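PDB 5F7U: cycloalternan-forming enzyme, which is a multidomain bacterial protein of glycosyl hydrolase family 31, with a TIM barrel flanked by beta-rich domains and a family 6 carbohydrate-binding module. Local coordinates for residues Asn39-Pro44 with Gly74-Trp79; Thr269-Glu274 with Met558-Pro563; Asp808-Gly813 with Tyr823-Phe828. The protein carries 1 engineered substitution. All blocks are in the same frame, centred on the assembly; numbering follows the deposited sequence.

The three contacts lie in different parts of one long chain and show how chemistry follows place in the fold. Interaction 1 joins two strands near the N-terminus, where regular backbone bonds give way to a glucose-binding end. Interaction 2, about 31 Å away between centres, is the buried one: helix side chains grip the backbone of an irregular loop. Interaction 3 lies across the centre of the chain from the other two, about 72 Å from interaction 1 between centres. Smaller and partly open to solvent, it relies on one side-chain bond, bridging waters and tyrosine packing; a magnesium ion is bound by one of its segments alone. No secondary-structure element is shared among them.

Interaction 1: Asn39-Pro44 with Gly74-Trp79; sequences NITTWP and GNNTYW. With GLC (alpha-D-glucopyranose), chain E.
Asn-76 ND2 donates to Thr-41 OG1 at 2.9 Å, nearly straight (167°) and in the amide plane, which fixes the rotation of the amide. A glucose lies over one face of the Trp-43 indole, its C2 3.6 Å from Trp-43 CG. Asn-76 OD1 accepts from glucose O2 at 2.6 Å and Asn-76 ND2 donates to glucose O3 at 2.8 Å; Asn-75 ND2 adds a weak bond to O2. Thr-41 holds OG1 on the side away from its amide nitrogen (chi1 -164°), where it donates to Thr-77 O from above the carbonyl plane and rests over one face of the Tyr-78 ring. Thr-77 O takes a second donor, Thr-42 N. On the opposite face of the strand pair, Trp-79 NE1 donates to Thr-42 OG1 at 2.9 Å, close to the indole plane, and Thr-42 OG1 also bonds Gln-49. Behind these side chains runs an antiparallel pairing, with Ile-40 and Trp-79, then Thr-42 and Thr-77, as hydrogen-bonded pairs. The pair belongs to the Lmo2446-like N-terminal region (E-set clan), its ends forming a glycan pocket with Tyr-8. Strand 36-43 pairs with 76-84, and also with 6-8 and 25-26; 76-84 in turn pairs with 60-73.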
loop_
_atom_site.group_PDB
_atom_site.type_symbol
_atom_site.label_atom_id
_atom_site.label_comp_id
_atom_site.label_asym_id
_atom_site.label_seq_id
_atom_site.Cartn_x
_atom_site.Cartn_y
_atom_site.Cartn_z
ATOM N N ASN A 39 37.704 2.050 18.335
ATOM C CA ASN A 39 38.138 3.222 17.574
ATOM C C ASN A 39 38.024 4.468 18.437
ATOM O O ASN A 39 36.954 4.767 18.952
ATOM C CB ASN A 39 37.323 3.342 16.291
ATOM C CG ASN A 39 37.535 2.149 15.389
ATOM O OD1 ASN A 39 38.599 2.014 14.798
ATOM N ND2 ASN A 39 36.552 1.238 15.333
ATOM N N ILE A 40 39.143 5.173 18.584
ATOM C CA ILE A 40 39.257 6.308 19.517
ATOM C C ILE A 40 39.823 7.519 18.786
ATOM O O ILE A 40 40.717 7.361 17.958
ATOM C CB ILE A 40 40.211 5.914 20.680
ATOM C CG1 ILE A 40 39.697 4.638 21.375
ATOM C CG2 ILE A 40 40.402 7.064 21.677
ATOM C CD1 ILE A 40 40.794 3.881 22.136
ATOM N N THR A 41 39.325 8.728 19.089
ATOM C CA THR A 41 39.912 9.939 18.493
ATOM C C THR A 41 40.506 10.842 19.552
ATOM O O THR A 41 40.032 10.860 20.693
ATOM C CB THR A 41 38.921 10.712 17.576
ATOM O OG1 THR A 41 39.620 11.651 16.741
ATOM C CG2 THR A 41 37.831 11.437 18.354
ATOM N N THR A 42 41.573 11.542 19.169
ATOM C CA THR A 42 42.111 12.628 19.993
ATOM C C THR A 42 42.288 13.855 19.104
ATOM O O THR A 42 42.392 13.728 17.880
ATOM C CB THR A 42 43.477 12.247 20.598
ATOM O OG1 THR A 42 44.386 11.858 19.541
ATOM C CG2 THR A 42 43.303 11.102 21.595
ATOM N N TRP A 43 42.338 15.036 19.718
ATOM C CA TRP A 43 42.579 16.276 18.989
ATOM C C TRP A 43 43.257 17.265 19.948
ATOM O O TRP A 43 43.057 17.140 21.161
ATOM C CB TRP A 43 41.271 16.864 18.450
ATOM C CG TRP A 43 40.286 17.237 19.515
ATOM C CD1 TRP A 43 40.109 18.484 20.074
ATOM C CD2 TRP A 43 39.347 16.371 20.150
ATOM N NE1 TRP A 43 39.108 18.436 21.020
ATOM C CE2 TRP A 43 38.623 17.154 21.089
ATOM C CE3 TRP A 43 39.046 15.002 20.029
ATOM C CZ2 TRP A 43 37.607 16.616 21.893
ATOM C CZ3 TRP A 43 38.030 14.459 20.840
ATOM C CH2 TRP A 43 37.330 15.272 21.760
ATOM N N PRO A 44 44.048 18.218 19.445
ATOM C CA PRO A 44 44.438 18.320 18.034
ATOM C C PRO A 44 45.521 17.294 17.692
ATOM O O PRO A 44 45.992 16.569 18.585
ATOM C CB PRO A 44 45.013 19.743 17.946
ATOM C CG PRO A 44 45.643 19.947 19.288
ATOM C CD PRO A 44 44.730 19.247 20.264
ATOM N N GLY A 74 41.325 15.947 9.358
ATOM C CA GLY A 74 40.931 17.242 9.910
ATOM C C GLY A 74 41.792 17.623 11.103
ATOM O O GLY A 74 43.020 17.597 11.032
ATOM N N ASN A 75 41.131 17.942 12.213
ATOM C CA ASN A 75 41.804 18.316 13.458
ATOM C C ASN A 75 42.177 17.123 14.364
ATOM O O ASN A 75 42.661 17.327 15.507
ATOM C CB ASN A 75 40.895 19.290 14.225
ATOM C CG ASN A 75 41.592 19.958 15.401
ATOM O OD1 ASN A 75 42.715 20.445 15.280
ATOM N ND2 ASN A 75 40.911 19.999 16.544
ATOM N N ASN A 76 41.965 15.894 13.870
ATOM C CA ASN A 76 41.938 14.697 14.720
ATOM C C ASN A 76 42.864 13.565 14.301
ATOM O O ASN A 76 43.150 13.376 13.111
ATOM C CB ASN A 76 40.517 14.115 14.753
ATOM C CG ASN A 76 39.537 14.987 15.495
ATOM O OD1 ASN A 76 39.384 16.175 15.211
ATOM N ND2 ASN A 76 38.868 14.397 16.464
ATOM N N THR A 77 43.316 12.816 15.306
ATOM C CA THR A 77 43.955 11.523 15.103
ATOM C C THR A 77 42.992 10.427 15.516
ATOM O O THR A 77 42.281 10.544 16.530
ATOM C CB THR A 77 45.269 11.412 15.910
ATOM O OG1 THR A 77 46.131 12.468 15.510
ATOM C CG2 THR A 77 45.990 10.079 15.619
ATOM N N TYR A 78 42.981 9.357 14.732
ATOM C CA TYR A 78 42.123 8.204 14.996
ATOM C C TYR A 78 43.026 7.031 15.275
ATOM O O TYR A 78 44.060 6.855 14.603
ATOM C CB TYR A 78 41.176 7.945 13.803
ATOM C CG TYR A 78 40.175 9.057 13.671
ATOM C CD1 TYR A 78 40.476 10.210 12.942
ATOM C CD2 TYR A 78 38.927 8.973 14.304
ATOM C CE1 TYR A 78 39.568 11.247 12.828
ATOM C CE2 TYR A 78 38.013 10.007 14.207
ATOM C CZ TYR A 78 38.337 11.132 13.477
ATOM O OH TYR A 78 37.433 12.162 13.399
ATOM N N TRP A 79 42.655 6.278 16.298
ATOM C CA TRP A 79 43.456 5.202 16.870
ATOM C C TRP A 79 42.617 3.927 16.990
ATOM O O TRP A 79 41.392 4.007 17.157
ATOM C CB TRP A 79 43.898 5.588 18.293
ATOM C CG TRP A 79 44.535 6.944 18.460
ATOM C CD1 TRP A 79 43.903 8.149 18.542
ATOM C CD2 TRP A 79 45.937 7.213 18.633
ATOM N NE1 TRP A 79 44.821 9.161 18.727
ATOM C CE2 TRP A 79 46.076 8.616 18.788
ATOM C CE3 TRP A 79 47.091 6.404 18.668
ATOM C CZ2 TRP A 79 47.324 9.240 18.959
ATOM C CZ3 TRP A 79 48.343 7.024 18.834
ATOM C CH2 TRP A 79 48.442 8.434 18.996
HETATM C C1 GLC E . 37.097 19.542 18.059
HETATM C C2 GLC E . 37.471 18.139 17.545
HETATM C C3 GLC E . 36.243 17.225 17.470
HETATM C C4 GLC E . 35.509 17.161 18.816
HETATM C C5 GLC E . 35.172 18.581 19.307
HETATM C C6 GLC E . 34.617 18.586 20.730
HETATM O O1 GLC E . 36.396 20.287 17.057
HETATM O O2 GLC E . 38.129 18.231 16.274
HETATM O O3 GLC E . 36.621 15.905 17.076
HETATM O O4 GLC E . 34.308 16.396 18.649
HETATM O O5 GLC E . 36.313 19.467 19.269
HETATM O O6 GLC E . 33.844 19.774 20.915
#

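Interaction 2: Thr269-Glu274 with Met558-Pro563; sequences TYVYNE and MRNRYP. With GLC (alpha-D-glucopyranose), chain F.
Arg-559 leaves its helix with CG anti to the backbone N (chi1 179°) and stays extended as far as NE, a reach that carries its guanidinium to the loop at Val-271 and Tyr-270. Asn-560, the next residue, instead turns CG beside its own backbone N (chi1 -68°), which brings its amide against the same loop. Arg-559 grips Val-271 O side-on, NH2 donating at 2.8 Å and NE at 3.0 Å, both to this one oxygen. The guanidinium also lies on the Tyr-270 ring, the planes only 22° apart; Arg-559 NE lies over one face of the ring, 3.4 Å from Tyr-270 CZ and offset toward the rim. A water accepts from Arg-559 NH2 and from Asn-273 N, extending the grip along the loop. NH1 bonds Val-542 O, and Trp-543 makes a cation-pi contact, so the buried cation is held by carbonyls and aromatic rings. The Asn-560 amide spans the backbone beside it. Asn-560 ND2 donates to Thr-269 O at 3.0 Å from well above the carbonyl plane, and Asn-560 OD1 accepts from Val-271 N at 3.0 Å in a fairly straight bond. Val-271 fills the angle between these polar grips, its CG2 packed 4.0 Å from Arg-559 CG. The contact joins the galactose mutarotase-like N-terminal region to helix 555-577 of the TIM barrel, an interface between domains of the family 31 architecture; the loop continues to Asn-273, which belongs to a glycan pocket beside a bound glucose.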
loop_
_atom_site.group_PDB
_atom_site.type_symbol
_atom_site.label_atom_id
_atom_site.label_comp_id
_atom_site.label_asym_id
_atom_site.label_seq_id
_atom_site.Cartn_x
_atom_site.Cartn_y
_atom_site.Cartn_z
ATOM N N THR A 269 13.862 -4.594 8.989
ATOM C CA THR A 269 12.748 -3.868 9.560
ATOM C C THR A 269 13.336 -2.654 10.284
ATOM O O THR A 269 13.679 -2.706 11.461
ATOM C CB THR A 269 11.916 -4.736 10.521
ATOM O OG1 THR A 269 11.658 -6.005 9.902
ATOM C CG2 THR A 269 10.567 -4.039 10.820
ATOM N N TYR A 270 13.486 -1.573 9.538
ATOM C CA TYR A 270 14.240 -0.423 10.025
ATOM C C TYR A 270 13.772 0.788 9.242
ATOM O O TYR A 270 14.016 0.886 8.026
ATOM C CB TYR A 270 15.734 -0.656 9.747
ATOM C CG TYR A 270 16.667 0.358 10.368
ATOM C CD1 TYR A 270 16.990 0.299 11.744
ATOM C CD2 TYR A 270 17.293 1.332 9.574
ATOM C CE1 TYR A 270 17.881 1.206 12.311
ATOM C CE2 TYR A 270 18.184 2.236 10.131
ATOM C CZ TYR A 270 18.471 2.175 11.489
ATOM O OH TYR A 270 19.369 3.080 12.015
ATOM N N VAL A 271 13.133 1.723 9.927
ATOM C CA VAL A 271 12.681 2.943 9.247
ATOM C C VAL A 271 13.884 3.828 8.917
ATOM O O VAL A 271 14.822 3.955 9.720
ATOM C CB VAL A 271 11.621 3.734 10.058
ATOM C CG1 VAL A 271 10.371 2.872 10.313
ATOM C CG2 VAL A 271 12.185 4.318 11.356
ATOM N N TYR A 272 13.858 4.431 7.732
ATOM C CA TYR A 272 14.975 5.261 7.315
ATOM C C TYR A 272 14.516 6.283 6.298
ATOM O O TYR A 272 13.644 5.991 5.478
ATOM C CB TYR A 272 16.115 4.389 6.759
ATOM C CG TYR A 272 17.436 5.102 6.684
ATOM C CD1 TYR A 272 18.299 5.160 7.793
ATOM C CD2 TYR A 272 17.826 5.705 5.504
ATOM C CE1 TYR A 272 19.528 5.825 7.699
ATOM C CE2 TYR A 272 19.024 6.378 5.401
ATOM C CZ TYR A 272 19.866 6.433 6.486
ATOM O OH TYR A 272 21.047 7.123 6.287
ATOM N N ASN A 273 15.075 7.488 6.395
ATOM C CA ASN A 273 14.810 8.530 5.402
ATOM C C ASN A 273 15.869 8.471 4.281
ATOM O O ASN A 273 16.954 9.067 4.407
ATOM C CB ASN A 273 14.750 9.926 6.078
ATOM C CG ASN A 273 14.666 11.065 5.054
ATOM O OD1 ASN A 273 14.315 10.833 3.911
ATOM N ND2 ASN A 273 15.017 12.285 5.461
ATOM N N GLU A 274 15.553 7.731 3.203
ATOM C CA GLU A 274 16.462 7.575 2.047
ATOM C C GLU A 274 15.899 8.327 0.857
ATOM O O GLU A 274 14.853 7.965 0.337
ATOM C CB GLU A 274 16.668 6.088 1.669
ATOM C CG GLU A 274 17.697 5.867 0.541
ATOM C CD GLU A 274 19.119 6.280 0.943
ATOM O OE1 GLU A 274 19.419 6.330 2.151
ATOM O OE2 GLU A 274 19.938 6.584 0.048
ATOM N N MET A 558 12.610 2.130 20.201
ATOM C CA MET A 558 11.761 3.246 19.812
ATOM C C MET A 558 11.965 3.759 18.404
ATOM O O MET A 558 11.063 4.431 17.896
ATOM C CB MET A 558 11.893 4.399 20.809
ATOM C CG MET A 558 11.035 4.215 22.057
ATOM S SD MET A 558 9.258 4.150 21.735
ATOM C CE MET A 558 8.941 5.734 20.939
ATOM N N ARG A 559 13.103 3.464 17.771
ATOM C CA ARG A 559 13.324 4.010 16.423
ATOM C C ARG A 559 12.143 3.736 15.461
ATOM O O ARG A 559 11.632 4.683 14.833
ATOM C CB ARG A 559 14.641 3.571 15.782
ATOM C CG ARG A 559 14.746 4.176 14.383
ATOM C CD ARG A 559 16.077 3.948 13.749
ATOM N NE ARG A 559 16.090 4.458 12.375
ATOM C CZ ARG A 559 16.463 5.677 12.004
ATOM N NH1 ARG A 559 16.846 6.608 12.904
ATOM N NH2 ARG A 559 16.441 5.979 10.703
ATOM N N ASN A 560 11.699 2.478 15.350
ATOM C CA ASN A 560 10.629 2.157 14.405
ATOM C C ASN A 560 9.262 2.672 14.867
ATOM O O ASN A 560 8.404 3.023 14.046
ATOM C CB ASN A 560 10.552 0.651 14.132
ATOM C CG ASN A 560 11.769 0.131 13.363
ATOM O OD1 ASN A 560 12.540 0.903 12.776
ATOM N ND2 ASN A 560 11.929 -1.189 13.338
ATOM N N ARG A 561 9.085 2.713 16.184
ATOM C CA ARG A 561 7.817 3.114 16.808
ATOM C C ARG A 561 7.571 4.613 16.776
ATOM O O ARG A 561 6.428 5.058 16.599
ATOM C CB ARG A 561 7.751 2.571 18.254
ATOM C CG ARG A 561 6.502 2.959 19.071
ATOM C CD ARG A 561 5.176 2.661 18.366
ATOM N NE ARG A 561 5.081 1.267 17.931
ATOM C CZ ARG A 561 4.168 0.805 17.078
ATOM N NH1 ARG A 561 3.264 1.622 16.541
ATOM N NH2 ARG A 561 4.175 -0.481 16.757
ATOM N N TYR A 562 8.631 5.386 16.983
ATOM C CA TYR A 562 8.526 6.846 17.070
ATOM C C TYR A 562 7.675 7.495 15.968
ATOM O O TYR A 562 6.766 8.283 16.291
ATOM C CB TYR A 562 9.916 7.489 17.139
ATOM C CG TYR A 562 9.819 8.986 17.342
ATOM C CD1 TYR A 562 9.699 9.530 18.632
ATOM C CD2 TYR A 562 9.850 9.864 16.248
ATOM C CE1 TYR A 562 9.580 10.899 18.812
ATOM C CE2 TYR A 562 9.737 11.245 16.423
ATOM C CZ TYR A 562 9.614 11.757 17.701
ATOM O OH TYR A 562 9.505 13.121 17.885
ATOM N N PRO A 563 7.949 7.182 14.668
ATOM C CA PRO A 563 7.117 7.856 13.666
ATOM C C PRO A 563 5.623 7.614 13.815
ATOM O O PRO A 563 4.834 8.550 13.584
ATOM C CB PRO A 563 7.639 7.291 12.324
ATOM C CG PRO A 563 8.405 6.038 12.710
ATOM C CD PRO A 563 9.036 6.415 14.014
HETATM C C1 GLC F . 15.768 16.240 2.232
HETATM C C2 GLC F . 14.953 15.668 3.398
HETATM C C3 GLC F . 13.550 15.236 2.948
HETATM C C4 GLC F . 12.791 16.413 2.321
HETATM C C5 GLC F . 13.668 16.966 1.173
HETATM C C6 GLC F . 13.093 18.209 0.510
HETATM O O1 GLC F . 16.141 15.193 1.325
HETATM O O2 GLC F . 15.645 14.545 3.944
HETATM O O3 GLC F . 12.847 14.685 4.060
HETATM O O4 GLC F . 11.517 16.000 1.770
HETATM O O5 GLC F . 15.034 17.266 1.536
HETATM O O6 GLC F . 12.605 17.738 -0.743
HETATM O O HOH W 1 16.616 8.195 8.750
#

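Interaction 3: Asp808-Gly813 with Tyr823-Phe828; sequences DGYQLG and YDNLTF. With MG (magnesium ion), chain K.
One direct hydrogen bond links the segments: Asn-825 ND2 donates to Asp-808 OD1 at 2.9 Å and an almost linear 173°. The carboxylate and amide are nearly coplanar, and OD1 uses its anti lone pair. Two waters supplement this bond. One accepts from Asp-808 N and donates to Asp-824 OD2; the other lies within hydrogen-bonding distance of Asp-808 OD1 and Asn-825 OD1. Asp-808 OD1 and Asp-824 OD1 remain 4.4 Å apart, a like-charged pair; the Asn-825 N-H on Asp-808 OD1 probably offsets part of the repulsion. The segments stand at the edge of a mixed beta-sheet: the loop after strand 801-806 turns back toward strand 825-830, its sheet neighbour, which in turn pairs with 874-879. Packing falls to Tyr-810, whose ring, at 8° to the Asn-825 amide, brings OH to 3.4 Å from Asn-825 CG; that hydroxyl bonds Thr-875 of the adjoining strand. Thr-827 OG1 meets the ring edge at CE1, and its torsion, OG1 beside the backbone N (chi1 -59°), also lets it donate to Asn-825 O. Metal coordination belongs to the strand's approach: backbone oxygens Tyr-823 O and Asp-824 O each bind the magnesium ion at 2.2 Å, and three waters complete the ligands observed.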
loop_
_atom_site.group_PDB
_atom_site.type_symbol
_atom_site.label_atom_id
_atom_site.label_comp_id
_atom_site.label_asym_id
_atom_site.label_seq_id
_atom_site.Cartn_x
_atom_site.Cartn_y
_atom_site.Cartn_z
ATOM N N ASP A 808 -25.514 13.359 -17.191
ATOM C CA ASP A 808 -26.514 12.936 -18.169
ATOM C C ASP A 808 -25.926 12.318 -19.447
ATOM O O ASP A 808 -26.669 11.782 -20.278
ATOM C CB ASP A 808 -27.424 14.111 -18.551
ATOM C CG ASP A 808 -28.459 14.421 -17.490
ATOM O OD1 ASP A 808 -28.520 13.728 -16.457
ATOM O OD2 ASP A 808 -29.240 15.369 -17.699
ATOM N N GLY A 809 -24.615 12.436 -19.631
ATOM C CA GLY A 809 -23.928 11.808 -20.758
ATOM C C GLY A 809 -23.698 10.317 -20.552
ATOM O O GLY A 809 -23.560 9.563 -21.515
ATOM N N TYR A 810 -23.636 9.892 -19.290
ATOM C CA TYR A 810 -23.531 8.475 -18.918
ATOM C C TYR A 810 -22.292 7.724 -19.469
ATOM O O TYR A 810 -22.305 6.497 -19.581
ATOM C CB TYR A 810 -24.842 7.739 -19.283
ATOM C CG TYR A 810 -25.966 7.968 -18.294
ATOM C CD1 TYR A 810 -25.967 7.318 -17.049
ATOM C CD2 TYR A 810 -27.032 8.815 -18.595
ATOM C CE1 TYR A 810 -26.993 7.509 -16.140
ATOM C CE2 TYR A 810 -28.071 9.007 -17.687
ATOM C CZ TYR A 810 -28.045 8.350 -16.464
ATOM O OH TYR A 810 -29.079 8.545 -15.570
ATOM N N GLN A 811 -21.239 8.458 -19.811
ATOM C CA GLN A 811 -19.977 7.822 -20.200
ATOM C C GLN A 811 -18.928 8.050 -19.118
ATOM O O GLN A 811 -18.956 9.073 -18.445
ATOM C CB GLN A 811 -19.463 8.379 -21.526
ATOM C CG GLN A 811 -20.449 8.183 -22.700
ATOM C CD GLN A 811 -20.497 6.741 -23.208
ATOM O OE1 GLN A 811 -19.454 6.124 -23.409
ATOM N NE2 GLN A 811 -21.712 6.196 -23.428
ATOM N N LEU A 812 -18.001 7.105 -18.980
ATOM C CA LEU A 812 -16.851 7.299 -18.095
ATOM C C LEU A 812 -16.013 8.469 -18.607
ATOM O O LEU A 812 -15.880 8.659 -19.812
ATOM C CB LEU A 812 -16.006 6.026 -18.018
ATOM C CG LEU A 812 -16.661 4.856 -17.288
ATOM C CD1 LEU A 812 -15.821 3.607 -17.511
ATOM C CD2 LEU A 812 -16.835 5.150 -15.800
ATOM N N GLY A 813 -15.491 9.275 -17.694
ATOM C CA GLY A 813 -14.651 10.408 -18.073
ATOM C C GLY A 813 -15.378 11.727 -18.303
ATOM O O GLY A 813 -14.837 12.620 -18.945
ATOM N N TYR A 823 -25.206 13.123 -5.437
ATOM C CA TYR A 823 -24.823 12.528 -6.711
ATOM C C TYR A 823 -25.480 13.309 -7.829
ATOM O O TYR A 823 -26.519 13.963 -7.624
ATOM C CB TYR A 823 -25.295 11.064 -6.817
ATOM C CG TYR A 823 -24.875 10.179 -5.654
ATOM C CD1 TYR A 823 -23.531 9.840 -5.449
ATOM C CD2 TYR A 823 -25.825 9.685 -4.754
ATOM C CE1 TYR A 823 -23.150 9.034 -4.377
ATOM C CE2 TYR A 823 -25.451 8.872 -3.686
ATOM C CZ TYR A 823 -24.114 8.548 -3.505
ATOM O OH TYR A 823 -23.721 7.772 -2.428
ATOM N N ASP A 824 -24.911 13.198 -9.019
ATOM C CA ASP A 824 -25.573 13.664 -10.224
ATOM C C ASP A 824 -26.566 12.544 -10.606
ATOM O O ASP A 824 -27.709 12.554 -10.118
ATOM C CB ASP A 824 -24.539 14.016 -11.301
ATOM C CG ASP A 824 -25.146 14.698 -12.523
ATOM O OD1 ASP A 824 -26.383 14.710 -12.690
ATOM O OD2 ASP A 824 -24.365 15.224 -13.346
ATOM N N ASN A 825 -26.109 11.570 -11.397
ATOM C CA ASN A 825 -26.874 10.342 -11.675
ATOM C C ASN A 825 -26.214 9.136 -11.020
ATOM O O ASN A 825 -25.177 8.642 -11.506
ATOM C CB ASN A 825 -27.019 10.091 -13.177
ATOM C CG ASN A 825 -27.756 11.206 -13.894
ATOM O OD1 ASN A 825 -28.743 11.736 -13.393
ATOM N ND2 ASN A 825 -27.297 11.545 -15.087
ATOM N N LEU A 826 -26.783 8.674 -9.913
ATOM C CA LEU A 826 -26.228 7.478 -9.249
ATOM C C LEU A 826 -26.531 6.285 -10.148
ATOM O O LEU A 826 -27.694 6.060 -10.525
ATOM C CB LEU A 826 -26.825 7.296 -7.865
ATOM C CG LEU A 826 -26.460 6.058 -7.051
ATOM C CD1 LEU A 826 -24.979 6.044 -6.706
ATOM C CD2 LEU A 826 -27.311 6.083 -5.787
ATOM N N THR A 827 -25.477 5.540 -10.476
ATOM C CA THR A 827 -25.487 4.536 -11.538
ATOM C C THR A 827 -24.810 3.271 -11.032
ATOM O O THR A 827 -23.872 3.366 -10.250
ATOM C CB THR A 827 -24.776 5.072 -12.802
ATOM O OG1 THR A 827 -25.438 6.266 -13.248
ATOM C CG2 THR A 827 -24.791 4.060 -13.962
ATOM N N PHE A 828 -25.306 2.097 -11.435
ATOM C CA PHE A 828 -24.623 0.847 -11.103
ATOM C C PHE A 828 -24.329 0.099 -12.387
ATOM O O PHE A 828 -25.263 -0.311 -13.091
ATOM C CB PHE A 828 -25.452 -0.035 -10.155
ATOM C CG PHE A 828 -25.691 0.590 -8.814
ATOM C CD1 PHE A 828 -26.754 1.474 -8.628
ATOM C CD2 PHE A 828 -24.846 0.304 -7.732
ATOM C CE1 PHE A 828 -26.964 2.086 -7.393
ATOM C CE2 PHE A 828 -25.073 0.888 -6.489
ATOM C CZ PHE A 828 -26.121 1.792 -6.330
HETATM MG MG MG K . -28.543 13.632 -8.389
HETATM O O HOH W 2 -25.657 15.873 -15.996
HETATM O O HOH W 3 -29.617 14.512 -13.809
HETATM O O HOH W 4 -29.067 11.888 -7.298
HETATM O O HOH W 5 -30.949 13.206 -9.256
HETATM O O HOH W 6 -29.099 14.887 -6.367
#